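Local coordinates for protein dihydroorotase (Campylobacter jejuni subsp. jejuni, PDB 3PNU) that probably catalyses the reversible, zinc-dependent cyclisation of carbamoyl aspartate to dihydroorotate, a step of de novo pyrimidine biosynthesis, at residues H36-Q41 and D261-P266; I64-N69 and T94-N99; R165-A170 and I190-L195; L289-K294 and L353-K358. All blocks are in the same frame, centred on the assembly; numbering follows the deposited sequence.

Contact 1 (H36-Q41 and D261-P266); sequences HLRDNQ and DSAPHP. With ZN (zinc ion), chain D.
His36 and Ala263 bring the two backbones to 5.3 Å between CA atoms, and next to this approach His36 N donates to Ser262 O at 3.2 Å. The same carbonyl oxygen lies at the edge of the His36 imidazole. Water 1 donates to His36 O and is also hydrogen-bonded to Ser262 OG, a second bridge between the segments. Beyond the backbone pair, the His36 ring and the Asp261 carboxylate run side by side, their planes 63° apart, and converge on one zinc ion. The metal is bound by His36 NE2 at 2.2 Å and by Asp261 OD1 at 2.1 Å, with water 2, His34 and the carboxylated Lys116 completing its shell. CB of Asp261 starts away from the other segment; with CG anti to the backbone N (chi1 -169°) its carboxylate still comes round to the metal. Arg38, bent at chi2, brings its guanidinium to Pro264 O, which accepts from NH2 at 3.2 Å near the guanidinium plane and only weakly from NE. NH2 also lies over one face of the His265 ring, 3.6 Å from CE1. Zinc thus joins the two segments at one end, where Asp261 is the predicted catalytic residue, and the Pro264 carbonyl orients a guanidinium at the other, where Arg38 and His265, both predicted to bind substrate, stand together away from the metal.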
# COMPACT_ATOMS: atom_id res chain seq x y z
N HIS A 36 -17.94 1.45 -14.11
CA HIS A 36 -17.22 0.70 -15.16
C HIS A 36 -17.97 -0.60 -15.44
O HIS A 36 -18.14 -1.42 -14.55
CB HIS A 36 -15.79 0.38 -14.73
CG HIS A 36 -14.93 1.59 -14.60
ND1 HIS A 36 -14.30 2.17 -15.68
CD2 HIS A 36 -14.62 2.35 -13.53
CE1 HIS A 36 -13.63 3.24 -15.27
NE2 HIS A 36 -13.82 3.36 -13.97
N LEU A 37 -18.41 -0.78 -16.69
CA LEU A 37 -19.16 -1.98 -17.10
C LEU A 37 -18.37 -2.88 -18.05
O LEU A 37 -18.86 -3.92 -18.50
CB LEU A 37 -20.45 -1.57 -17.82
CG LEU A 37 -21.57 -0.93 -17.00
CD1 LEU A 37 -22.75 -0.55 -17.93
CD2 LEU A 37 -22.01 -1.87 -15.90
N ARG A 38 -17.14 -2.48 -18.37
CA ARG A 38 -16.28 -3.26 -19.25
C ARG A 38 -16.94 -3.53 -20.61
O ARG A 38 -17.52 -2.61 -21.20
CB ARG A 38 -15.88 -4.57 -18.56
CG ARG A 38 -15.23 -4.39 -17.20
CD ARG A 38 -14.03 -3.42 -17.24
NE ARG A 38 -13.40 -3.33 -15.93
CZ ARG A 38 -12.51 -2.41 -15.57
NH1 ARG A 38 -12.15 -1.46 -16.42
NH2 ARG A 38 -12.00 -2.43 -14.35
N ASP A 39 -16.87 -4.76 -21.11
CA ASP A 39 -17.47 -5.04 -22.41
C ASP A 39 -17.62 -6.52 -22.67
O ASP A 39 -17.27 -7.35 -21.84
CB ASP A 39 -16.59 -4.43 -23.51
CG ASP A 39 -17.37 -4.09 -24.76
OD1 ASP A 39 -18.58 -4.40 -24.78
OD2 ASP A 39 -16.79 -3.49 -25.70
N ASN A 40 -18.17 -6.84 -23.84
CA ASN A 40 -18.31 -8.21 -24.30
C ASN A 40 -18.93 -9.06 -23.22
O ASN A 40 -19.95 -8.68 -22.65
CB ASN A 40 -16.93 -8.73 -24.72
CG ASN A 40 -16.23 -7.80 -25.68
OD1 ASN A 40 -16.86 -7.10 -26.48
ND2 ASN A 40 -14.90 -7.78 -25.61
N GLN A 41 -18.30 -10.19 -22.90
CA GLN A 41 -18.86 -11.12 -21.91
C GLN A 41 -18.91 -10.58 -20.48
O GLN A 41 -19.84 -10.88 -19.73
CB GLN A 41 -18.14 -12.48 -22.00
CG GLN A 41 -18.48 -13.27 -23.29
CD GLN A 41 -17.91 -12.67 -24.58
OE1 GLN A 41 -16.74 -12.28 -24.64
NE2 GLN A 41 -18.72 -12.65 -25.64
N ASP A 261 -17.49 4.12 -8.67
CA ASP A 261 -16.25 3.71 -9.32
C ASP A 261 -16.16 2.18 -9.22
O ASP A 261 -15.07 1.64 -9.09
CB ASP A 261 -15.01 4.38 -8.72
CG ASP A 261 -13.75 4.15 -9.56
OD1 ASP A 261 -13.81 4.10 -10.82
OD2 ASP A 261 -12.68 4.05 -8.94
N SER A 262 -17.30 1.49 -9.29
CA SER A 262 -17.33 0.02 -9.25
C SER A 262 -16.56 -0.47 -10.44
O SER A 262 -16.90 -0.15 -11.58
CB SER A 262 -18.74 -0.53 -9.28
OG SER A 262 -18.76 -1.95 -9.28
N ALA A 263 -15.50 -1.24 -10.18
CA ALA A 263 -14.62 -1.74 -11.23
C ALA A 263 -14.19 -3.17 -10.96
O ALA A 263 -13.35 -3.43 -10.10
CB ALA A 263 -13.40 -0.83 -11.34
N PRO A 264 -14.75 -4.11 -11.71
CA PRO A 264 -14.42 -5.50 -11.53
C PRO A 264 -13.17 -5.95 -12.26
O PRO A 264 -12.77 -5.36 -13.28
CB PRO A 264 -15.62 -6.19 -12.17
CG PRO A 264 -15.93 -5.31 -13.34
CD PRO A 264 -15.61 -3.91 -12.89
N HIS A 265 -12.57 -7.00 -11.73
CA HIS A 265 -11.44 -7.63 -12.36
C HIS A 265 -11.65 -9.14 -12.29
O HIS A 265 -12.08 -9.67 -11.25
CB HIS A 265 -10.13 -7.21 -11.72
CG HIS A 265 -9.74 -5.80 -12.06
ND1 HIS A 265 -9.19 -5.46 -13.27
CD2 HIS A 265 -9.85 -4.66 -11.34
CE1 HIS A 265 -8.97 -4.16 -13.29
NE2 HIS A 265 -9.35 -3.65 -12.13
N PRO A 266 -11.36 -9.83 -13.41
CA PRO A 266 -11.50 -11.28 -13.42
C PRO A 266 -10.44 -11.94 -12.56
O PRO A 266 -9.25 -11.66 -12.72
CB PRO A 266 -11.33 -11.65 -14.91
CG PRO A 266 -10.59 -10.50 -15.53
CD PRO A 266 -10.89 -9.28 -14.70
ZN ZN D . -13.21 5.05 -12.65
O HOH W 1 -19.06 -2.37 -11.87
O HOH W 2 -11.34 5.29 -11.14

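Contact 2 (I64-N69 and T94-N99); sequences IPPLCN and TLFFKN
Pro66 lies over one face of the Phe96 ring, the two side chains running side by side in the same direction. CB makes the closer approach, a CH-pi contact 3.8 Å from the ring centroid and 29° off the normal, while CG sits above the middle of the ring. Phe96 holds its CG anti to the backbone N (chi1 -175°), which swings the ring alongside Pro66. Cys68 meets the same ring differently: its SG stands obliquely, 5.1 Å from the centroid, in a sulfur-aromatic contact, and also packs against Phe96 CB at 3.9 Å. Between these two neighbours of the ring runs the backbone link, Phe96 N donating to Leu67 O at 2.8 Å. That bond is almost straight (172°) and fixes where the aromatic side chain leaves its backbone. On the leucine side the packing is looser, Leu67 CB lying 4.5 Å from Leu95 CD2. The same methyl, Leu95 CD2, reaches Asn69 N at 3.9 Å. Both leucines also touch Leu73 of helix 70-84, whose N-cap is Asn69, with OD1 accepting from Asp72 N. The Tyr118 ring also meets that of Phe96. The two segments are loops that follow strands 56-59 and 90-93, so the contact joins successive strand-to-helix loops on the zinc-bearing side of a TIM barrel, close to Asn62, a predicted substrate-binding residue.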
# COMPACT_ATOMS: atom_id res chain seq x y z
N ILE A 64 -10.72 -0.78 -24.36
CA ILE A 64 -9.56 -1.03 -25.21
C ILE A 64 -10.06 -1.37 -26.60
O ILE A 64 -10.58 -2.46 -26.83
CB ILE A 64 -8.74 -2.21 -24.71
CG1 ILE A 64 -8.50 -2.10 -23.20
CG2 ILE A 64 -7.43 -2.30 -25.49
CD1 ILE A 64 -7.91 -3.35 -22.59
N PRO A 65 -9.96 -0.42 -27.54
CA PRO A 65 -9.43 0.93 -27.39
C PRO A 65 -10.48 1.83 -26.74
O PRO A 65 -11.65 1.46 -26.66
CB PRO A 65 -9.15 1.37 -28.82
CG PRO A 65 -10.16 0.63 -29.65
CD PRO A 65 -10.54 -0.63 -28.87
N PRO A 66 -10.06 3.01 -26.27
CA PRO A 66 -11.03 3.88 -25.61
C PRO A 66 -12.03 4.54 -26.56
O PRO A 66 -11.68 4.95 -27.66
CB PRO A 66 -10.15 4.93 -24.90
CG PRO A 66 -8.71 4.45 -25.09
CD PRO A 66 -8.73 3.63 -26.32
N LEU A 67 -13.27 4.66 -26.09
CA LEU A 67 -14.33 5.26 -26.87
C LEU A 67 -13.99 6.70 -27.24
O LEU A 67 -14.00 7.57 -26.37
CB LEU A 67 -15.65 5.21 -26.09
CG LEU A 67 -16.05 3.80 -25.64
CD1 LEU A 67 -17.36 3.86 -24.91
CD2 LEU A 67 -16.13 2.85 -26.83
N CYS A 68 -13.69 6.93 -28.52
CA CYS A 68 -13.33 8.27 -29.01
C CYS A 68 -14.13 8.73 -30.23
O CYS A 68 -13.74 9.69 -30.90
CB CYS A 68 -11.82 8.35 -29.30
SG CYS A 68 -10.73 8.21 -27.82
N ASN A 69 -15.23 8.04 -30.54
CA ASN A 69 -16.11 8.46 -31.65
C ASN A 69 -17.54 7.97 -31.43
O ASN A 69 -17.76 6.99 -30.72
CB ASN A 69 -15.55 8.02 -33.02
CG ASN A 69 -15.55 6.52 -33.21
OD1 ASN A 69 -16.59 5.86 -33.09
ND2 ASN A 69 -14.39 5.97 -33.55
N THR A 94 -20.21 8.31 -22.06
CA THR A 94 -19.14 9.27 -22.12
C THR A 94 -18.09 8.88 -23.14
O THR A 94 -17.92 7.70 -23.46
CB THR A 94 -18.36 9.38 -20.79
OG1 THR A 94 -17.71 8.12 -20.52
CG2 THR A 94 -19.26 9.78 -19.63
N LEU A 95 -17.38 9.89 -23.62
CA LEU A 95 -16.25 9.71 -24.50
C LEU A 95 -14.98 9.93 -23.68
O LEU A 95 -14.97 10.64 -22.65
CB LEU A 95 -16.26 10.72 -25.64
CG LEU A 95 -17.31 10.58 -26.74
CD1 LEU A 95 -17.08 11.63 -27.77
CD2 LEU A 95 -17.23 9.20 -27.37
N PHE A 96 -13.91 9.30 -24.14
CA PHE A 96 -12.59 9.40 -23.56
C PHE A 96 -12.04 10.71 -24.03
O PHE A 96 -12.13 11.04 -25.22
CB PHE A 96 -11.77 8.26 -24.08
CG PHE A 96 -10.42 8.15 -23.49
CD1 PHE A 96 -10.18 7.27 -22.45
CD2 PHE A 96 -9.36 8.89 -24.01
CE1 PHE A 96 -8.92 7.15 -21.92
CE2 PHE A 96 -8.11 8.77 -23.48
CZ PHE A 96 -7.88 7.91 -22.44
N PHE A 97 -11.47 11.50 -23.12
CA PHE A 97 -11.00 12.81 -23.53
C PHE A 97 -9.80 12.83 -24.47
O PHE A 97 -8.87 12.05 -24.34
CB PHE A 97 -10.62 13.65 -22.31
CG PHE A 97 -10.23 15.05 -22.67
CD1 PHE A 97 -11.15 16.06 -22.63
CD2 PHE A 97 -8.95 15.33 -23.11
CE1 PHE A 97 -10.79 17.35 -22.97
CE2 PHE A 97 -8.59 16.62 -23.47
CZ PHE A 97 -9.50 17.62 -23.39
N LYS A 98 -9.87 13.76 -25.41
CA LYS A 98 -8.81 14.07 -26.35
C LYS A 98 -9.21 15.44 -26.89
O LYS A 98 -10.25 15.95 -26.51
CB LYS A 98 -8.65 13.03 -27.47
CG LYS A 98 -9.68 13.12 -28.59
CD LYS A 98 -9.30 12.18 -29.73
CE LYS A 98 -10.06 12.53 -31.01
NZ LYS A 98 -9.70 11.65 -32.16
N ASN A 99 -8.41 16.03 -27.77
CA ASN A 99 -8.67 17.40 -28.28
C ASN A 99 -9.77 17.56 -29.32
O ASN A 99 -9.54 18.12 -30.39
CB ASN A 99 -7.39 17.98 -28.87
CG ASN A 99 -6.24 17.96 -27.91
OD1 ASN A 99 -6.44 18.03 -26.69
ND2 ASN A 99 -5.03 17.85 -28.44

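Contact 3 (R165-A170 and I190-L195); sequences RESNFA and ITTKTL
Glu166 OE1 is gripped by Thr191 and Thr192 together. Thr191 N donates to it at 3.0 Å along a nearly straight path (169°), on the syn lone pair. Thr192 OG1 donates at 2.7 Å from above the carboxylate plane, 43° out of it, and Thr192 N adds a weak bond to the same oxygen. Glu166 OE2 accepts weakly from Thr191 N and faces Thr191 OG1, modelled so near that the exact length is doubtful; that hydroxyl is also hydrogen-bonded to Lys237. The carboxylate gets there on a fully extended chain, with CG anti to the backbone N (chi1 177°), which carries it across to the 190-195 segment. Leu195 crosses this chain obliquely, its CD1 modelled nearer to Glu166 CG than can be taken literally. Ser167 OG and Thr194 OG1 share a hydrogen bond of 2.9 Å in which either may be the donor. Further along, Ala170 CB rests against two methyls, Leu195 CD2 at 3.9 Å and Thr194 CG2. Just before this segment's turn into helix 170-179, Arg165 reaches the second subunit and donates to Gly223 O there. Thr192 OG1 has a double role, since besides donating to the glutamate it accepts from Leu195 N at 3.1 Å. Thr192, three residues after the zinc ligand His189, is thus the N-cap of helix 193-201, held by a buried carboxylate from the loop before helix 170-179.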
# COMPACT_ATOMS: atom_id res chain seq x y z
N ARG A 165 -0.66 11.93 -5.06
CA ARG A 165 -1.13 12.13 -6.42
C ARG A 165 -2.35 13.00 -6.54
O ARG A 165 -2.41 13.84 -7.45
CB ARG A 165 -1.37 10.81 -7.11
CG ARG A 165 -0.11 10.06 -7.35
CD ARG A 165 -0.38 8.71 -7.93
NE ARG A 165 0.89 8.05 -8.19
CZ ARG A 165 1.02 6.77 -8.51
NH1 ARG A 165 -0.05 5.99 -8.63
NH2 ARG A 165 2.24 6.27 -8.71
N GLU A 166 -3.31 12.82 -5.63
CA GLU A 166 -4.54 13.61 -5.71
C GLU A 166 -4.34 15.04 -5.18
O GLU A 166 -4.75 16.01 -5.84
CB GLU A 166 -5.71 12.93 -5.01
CG GLU A 166 -6.96 13.78 -5.02
CD GLU A 166 -8.17 13.08 -4.41
OE1 GLU A 166 -8.91 13.77 -3.68
OE2 GLU A 166 -8.36 11.87 -4.65
N SER A 167 -3.73 15.18 -4.01
CA SER A 167 -3.52 16.52 -3.49
C SER A 167 -2.67 17.35 -4.42
O SER A 167 -2.91 18.54 -4.56
CB SER A 167 -2.89 16.49 -2.11
OG SER A 167 -3.84 15.97 -1.19
N ASN A 168 -1.69 16.75 -5.08
CA ASN A 168 -0.86 17.51 -6.00
C ASN A 168 -1.62 17.88 -7.26
O ASN A 168 -1.21 18.80 -7.99
CB ASN A 168 0.46 16.77 -6.35
CG ASN A 168 1.33 16.53 -5.14
OD1 ASN A 168 1.03 17.00 -4.05
ND2 ASN A 168 2.40 15.78 -5.31
N PHE A 169 -2.72 17.19 -7.53
CA PHE A 169 -3.52 17.47 -8.72
C PHE A 169 -4.44 18.70 -8.48
O PHE A 169 -5.01 19.25 -9.40
CB PHE A 169 -4.35 16.26 -9.10
CG PHE A 169 -4.85 16.32 -10.51
CD1 PHE A 169 -4.09 15.78 -11.54
CD2 PHE A 169 -6.04 16.93 -10.82
CE1 PHE A 169 -4.53 15.84 -12.84
CE2 PHE A 169 -6.49 17.00 -12.12
CZ PHE A 169 -5.74 16.46 -13.13
N ALA A 170 -4.54 19.13 -7.23
CA ALA A 170 -5.39 20.25 -6.86
C ALA A 170 -5.08 21.52 -7.67
O ALA A 170 -6.00 22.22 -8.11
CB ALA A 170 -5.26 20.54 -5.36
N ILE A 190 -13.16 11.60 -5.27
CA ILE A 190 -12.22 12.33 -4.43
C ILE A 190 -11.94 11.50 -3.20
O ILE A 190 -12.82 10.77 -2.70
CB ILE A 190 -12.67 13.72 -4.08
CG1 ILE A 190 -13.97 13.73 -3.26
CG2 ILE A 190 -12.84 14.55 -5.38
CD1 ILE A 190 -14.28 15.14 -2.63
N THR A 191 -10.72 11.63 -2.71
CA THR A 191 -10.25 10.85 -1.58
C THR A 191 -9.42 11.62 -0.57
O THR A 191 -8.87 11.02 0.32
CB THR A 191 -9.34 9.75 -2.11
OG1 THR A 191 -8.21 10.35 -2.75
CG2 THR A 191 -10.11 8.86 -3.14
N THR A 192 -9.34 12.93 -0.71
CA THR A 192 -8.52 13.74 0.16
C THR A 192 -9.26 14.94 0.72
O THR A 192 -10.20 15.48 0.12
CB THR A 192 -7.35 14.35 -0.61
OG1 THR A 192 -7.85 15.22 -1.64
CG2 THR A 192 -6.45 13.27 -1.25
N LYS A 193 -8.81 15.38 1.88
CA LYS A 193 -9.36 16.57 2.50
C LYS A 193 -9.05 17.76 1.60
O LYS A 193 -9.83 18.70 1.49
CB LYS A 193 -8.75 16.74 3.88
CG LYS A 193 -9.29 17.92 4.68
CD LYS A 193 -8.77 17.87 6.09
CE LYS A 193 -9.18 19.10 6.90
NZ LYS A 193 -8.67 19.01 8.30
N THR A 194 -7.91 17.72 0.92
CA THR A 194 -7.54 18.79 0.03
C THR A 194 -8.63 19.04 -1.00
O THR A 194 -8.97 20.19 -1.26
CB THR A 194 -6.23 18.48 -0.75
OG1 THR A 194 -5.19 18.12 0.17
CG2 THR A 194 -5.80 19.68 -1.60
N LEU A 195 -9.18 17.99 -1.60
CA LEU A 195 -10.21 18.20 -2.63
C LEU A 195 -11.58 18.46 -2.01
O LEU A 195 -12.42 19.14 -2.60
CB LEU A 195 -10.22 17.09 -3.69
CG LEU A 195 -8.94 17.01 -4.53
CD1 LEU A 195 -9.10 16.05 -5.71
CD2 LEU A 195 -8.50 18.41 -5.07

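Contact 4 (L289-K294 and L353-K358); sequences LAELFK and LKFQLK
Phe355 is met by Ala290 over one face and by Glu291 and Lys294 at its edge, all three from the helix. Ala290 CB stands 4.1 Å above the ring plane, offset toward the rim beside CG. Glu291 directs CG anti to its backbone N and then bends at chi2 (55°), a turn that brings OE2 into the plane of the ring, 3.4 Å from Phe355 CE2. Carboxylate and ring are not coplanar, their planes standing 37° apart. Lys294 puts CD at the ring edge, 3.4 Å from Phe355 CZ; the bend at chi3 (65°) comes after that atom and turns only CE and NZ, NZ going on to a hydrogen bond with Asn23. Lys354 is the contrast, an extended chain that crosses Glu291 at about a right angle. Its CD lies 3.3 Å from Glu291 OE2, and its ammonium forms a salt bridge with that oxygen, NZ to OE2 3.6 Å. Glu291 OE1 is taken by Gln295 on the next turn, which should help to fix the carboxylate's rotation. Helix 285-296 is thus joined to strand 352-357 of the small antiparallel sheet, where Ala290 also touches Leu326 on the neighbouring strand 323-327. The ammonium groups of Lys294 and Lys354 come within 4.1 Å of each other, NZ to NZ. Their mutual repulsion is probably offset by Glu291 for Lys354, so an aromatic ring with an aliphatic face contact is bordered by a small charged cluster.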
# COMPACT_ATOMS: atom_id res chain seq x y z
N LEU A 289 -24.79 1.52 1.85
CA LEU A 289 -25.09 2.96 2.04
C LEU A 289 -26.25 3.17 3.01
O LEU A 289 -26.23 4.09 3.84
CB LEU A 289 -25.43 3.65 0.71
CG LEU A 289 -24.27 4.07 -0.21
CD1 LEU A 289 -24.80 4.65 -1.51
CD2 LEU A 289 -23.36 5.08 0.48
N ALA A 290 -27.27 2.33 2.89
CA ALA A 290 -28.42 2.42 3.78
C ALA A 290 -27.95 2.32 5.25
O ALA A 290 -28.27 3.17 6.07
CB ALA A 290 -29.43 1.32 3.45
N GLU A 291 -27.16 1.30 5.57
CA GLU A 291 -26.67 1.13 6.95
C GLU A 291 -25.86 2.37 7.41
O GLU A 291 -26.11 2.92 8.50
CB GLU A 291 -25.88 -0.19 7.09
CG GLU A 291 -25.16 -0.47 8.45
CD GLU A 291 -26.06 -0.42 9.71
OE1 GLU A 291 -25.52 -0.52 10.84
OE2 GLU A 291 -27.29 -0.26 9.58
N LEU A 292 -24.92 2.80 6.56
CA LEU A 292 -24.08 3.97 6.85
C LEU A 292 -24.85 5.22 7.17
O LEU A 292 -24.58 5.89 8.18
CB LEU A 292 -23.16 4.26 5.66
CG LEU A 292 -21.85 3.49 5.61
CD1 LEU A 292 -21.23 3.55 4.22
CD2 LEU A 292 -20.92 4.08 6.69
N PHE A 293 -25.81 5.55 6.31
CA PHE A 293 -26.61 6.76 6.54
C PHE A 293 -27.51 6.69 7.78
O PHE A 293 -27.73 7.72 8.41
CB PHE A 293 -27.35 7.21 5.26
CG PHE A 293 -26.46 7.97 4.31
CD1 PHE A 293 -25.49 7.31 3.58
CD2 PHE A 293 -26.59 9.36 4.17
CE1 PHE A 293 -24.65 8.01 2.71
CE2 PHE A 293 -25.77 10.06 3.31
CZ PHE A 293 -24.80 9.38 2.57
N LYS A 294 -28.02 5.51 8.15
CA LYS A 294 -28.79 5.42 9.42
C LYS A 294 -27.91 5.77 10.62
O LYS A 294 -28.28 6.59 11.47
CB LYS A 294 -29.38 4.05 9.67
CG LYS A 294 -30.66 3.75 8.93
CD LYS A 294 -31.30 2.45 9.47
CE LYS A 294 -31.76 2.57 10.94
NZ LYS A 294 -32.39 1.29 11.43
N LEU A 353 -24.65 -8.37 5.51
CA LEU A 353 -25.23 -7.04 5.46
C LEU A 353 -26.57 -6.99 6.17
O LEU A 353 -27.42 -7.86 5.98
CB LEU A 353 -25.40 -6.62 4.00
CG LEU A 353 -24.11 -6.64 3.17
CD1 LEU A 353 -24.38 -6.48 1.68
CD2 LEU A 353 -23.13 -5.56 3.67
N LYS A 354 -26.75 -5.96 6.99
CA LYS A 354 -27.96 -5.75 7.76
C LYS A 354 -29.20 -5.33 6.92
O LYS A 354 -30.33 -5.47 7.39
CB LYS A 354 -27.68 -4.69 8.84
CG LYS A 354 -28.89 -4.26 9.67
CD LYS A 354 -28.54 -3.15 10.64
CE LYS A 354 -29.77 -2.62 11.34
NZ LYS A 354 -29.46 -1.42 12.16
N PHE A 355 -28.98 -4.83 5.70
CA PHE A 355 -30.09 -4.41 4.82
C PHE A 355 -30.12 -5.16 3.51
O PHE A 355 -29.09 -5.66 3.02
CB PHE A 355 -30.02 -2.92 4.51
CG PHE A 355 -30.47 -2.05 5.63
CD1 PHE A 355 -31.80 -1.69 5.74
CD2 PHE A 355 -29.58 -1.58 6.57
CE1 PHE A 355 -32.23 -0.89 6.77
CE2 PHE A 355 -30.01 -0.78 7.61
CZ PHE A 355 -31.33 -0.43 7.71
N GLN A 356 -31.32 -5.22 2.93
CA GLN A 356 -31.52 -5.90 1.67
C GLN A 356 -32.59 -5.20 0.82
O GLN A 356 -33.42 -4.45 1.32
CB GLN A 356 -31.91 -7.37 1.91
CG GLN A 356 -31.96 -8.24 0.64
CD GLN A 356 -32.20 -9.71 0.93
OE1 GLN A 356 -32.53 -10.10 2.05
NE2 GLN A 356 -32.02 -10.54 -0.10
N LEU A 357 -32.51 -5.46 -0.47
CA LEU A 357 -33.42 -4.92 -1.45
C LEU A 357 -34.37 -6.04 -1.87
O LEU A 357 -33.95 -7.19 -2.00
CB LEU A 357 -32.61 -4.47 -2.66
CG LEU A 357 -33.34 -3.83 -3.84
CD1 LEU A 357 -34.04 -2.57 -3.39
CD2 LEU A 357 -32.37 -3.51 -4.96
N LYS A 358 -35.65 -5.71 -2.08
CA LYS A 358 -36.61 -6.72 -2.53
C LYS A 358 -36.28 -7.22 -3.94
O LYS A 358 -36.79 -6.69 -4.93
CB LYS A 358 -38.03 -6.16 -2.50
CG LYS A 358 -38.56 -5.92 -1.11
CD LYS A 358 -40.06 -5.66 -1.16
CE LYS A 358 -40.67 -5.58 0.22
NZ LYS A 358 -42.15 -5.43 0.17

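In the fold
Contacts 1 and 3 are buried and polar, contacts 2 and 4 only partly buried. Contact 1 lies nearest the chain's centre and alone contains a metal, whereas contact 4 lies farthest out and away from the annotated sites. Contacts 2 and 3 each bring together loops or helix starts that follow adjacent strands, the first relying on proline-aromatic packing and a backbone bond, the second on a carboxylate held by threonines. Both lie in the sequence between the two segments of contact 1, about 17 Å and 25 Å from it between centres. Contact 4 ties helix 285-296 to the antiparallel sheet, across the chain's centre from contact 2.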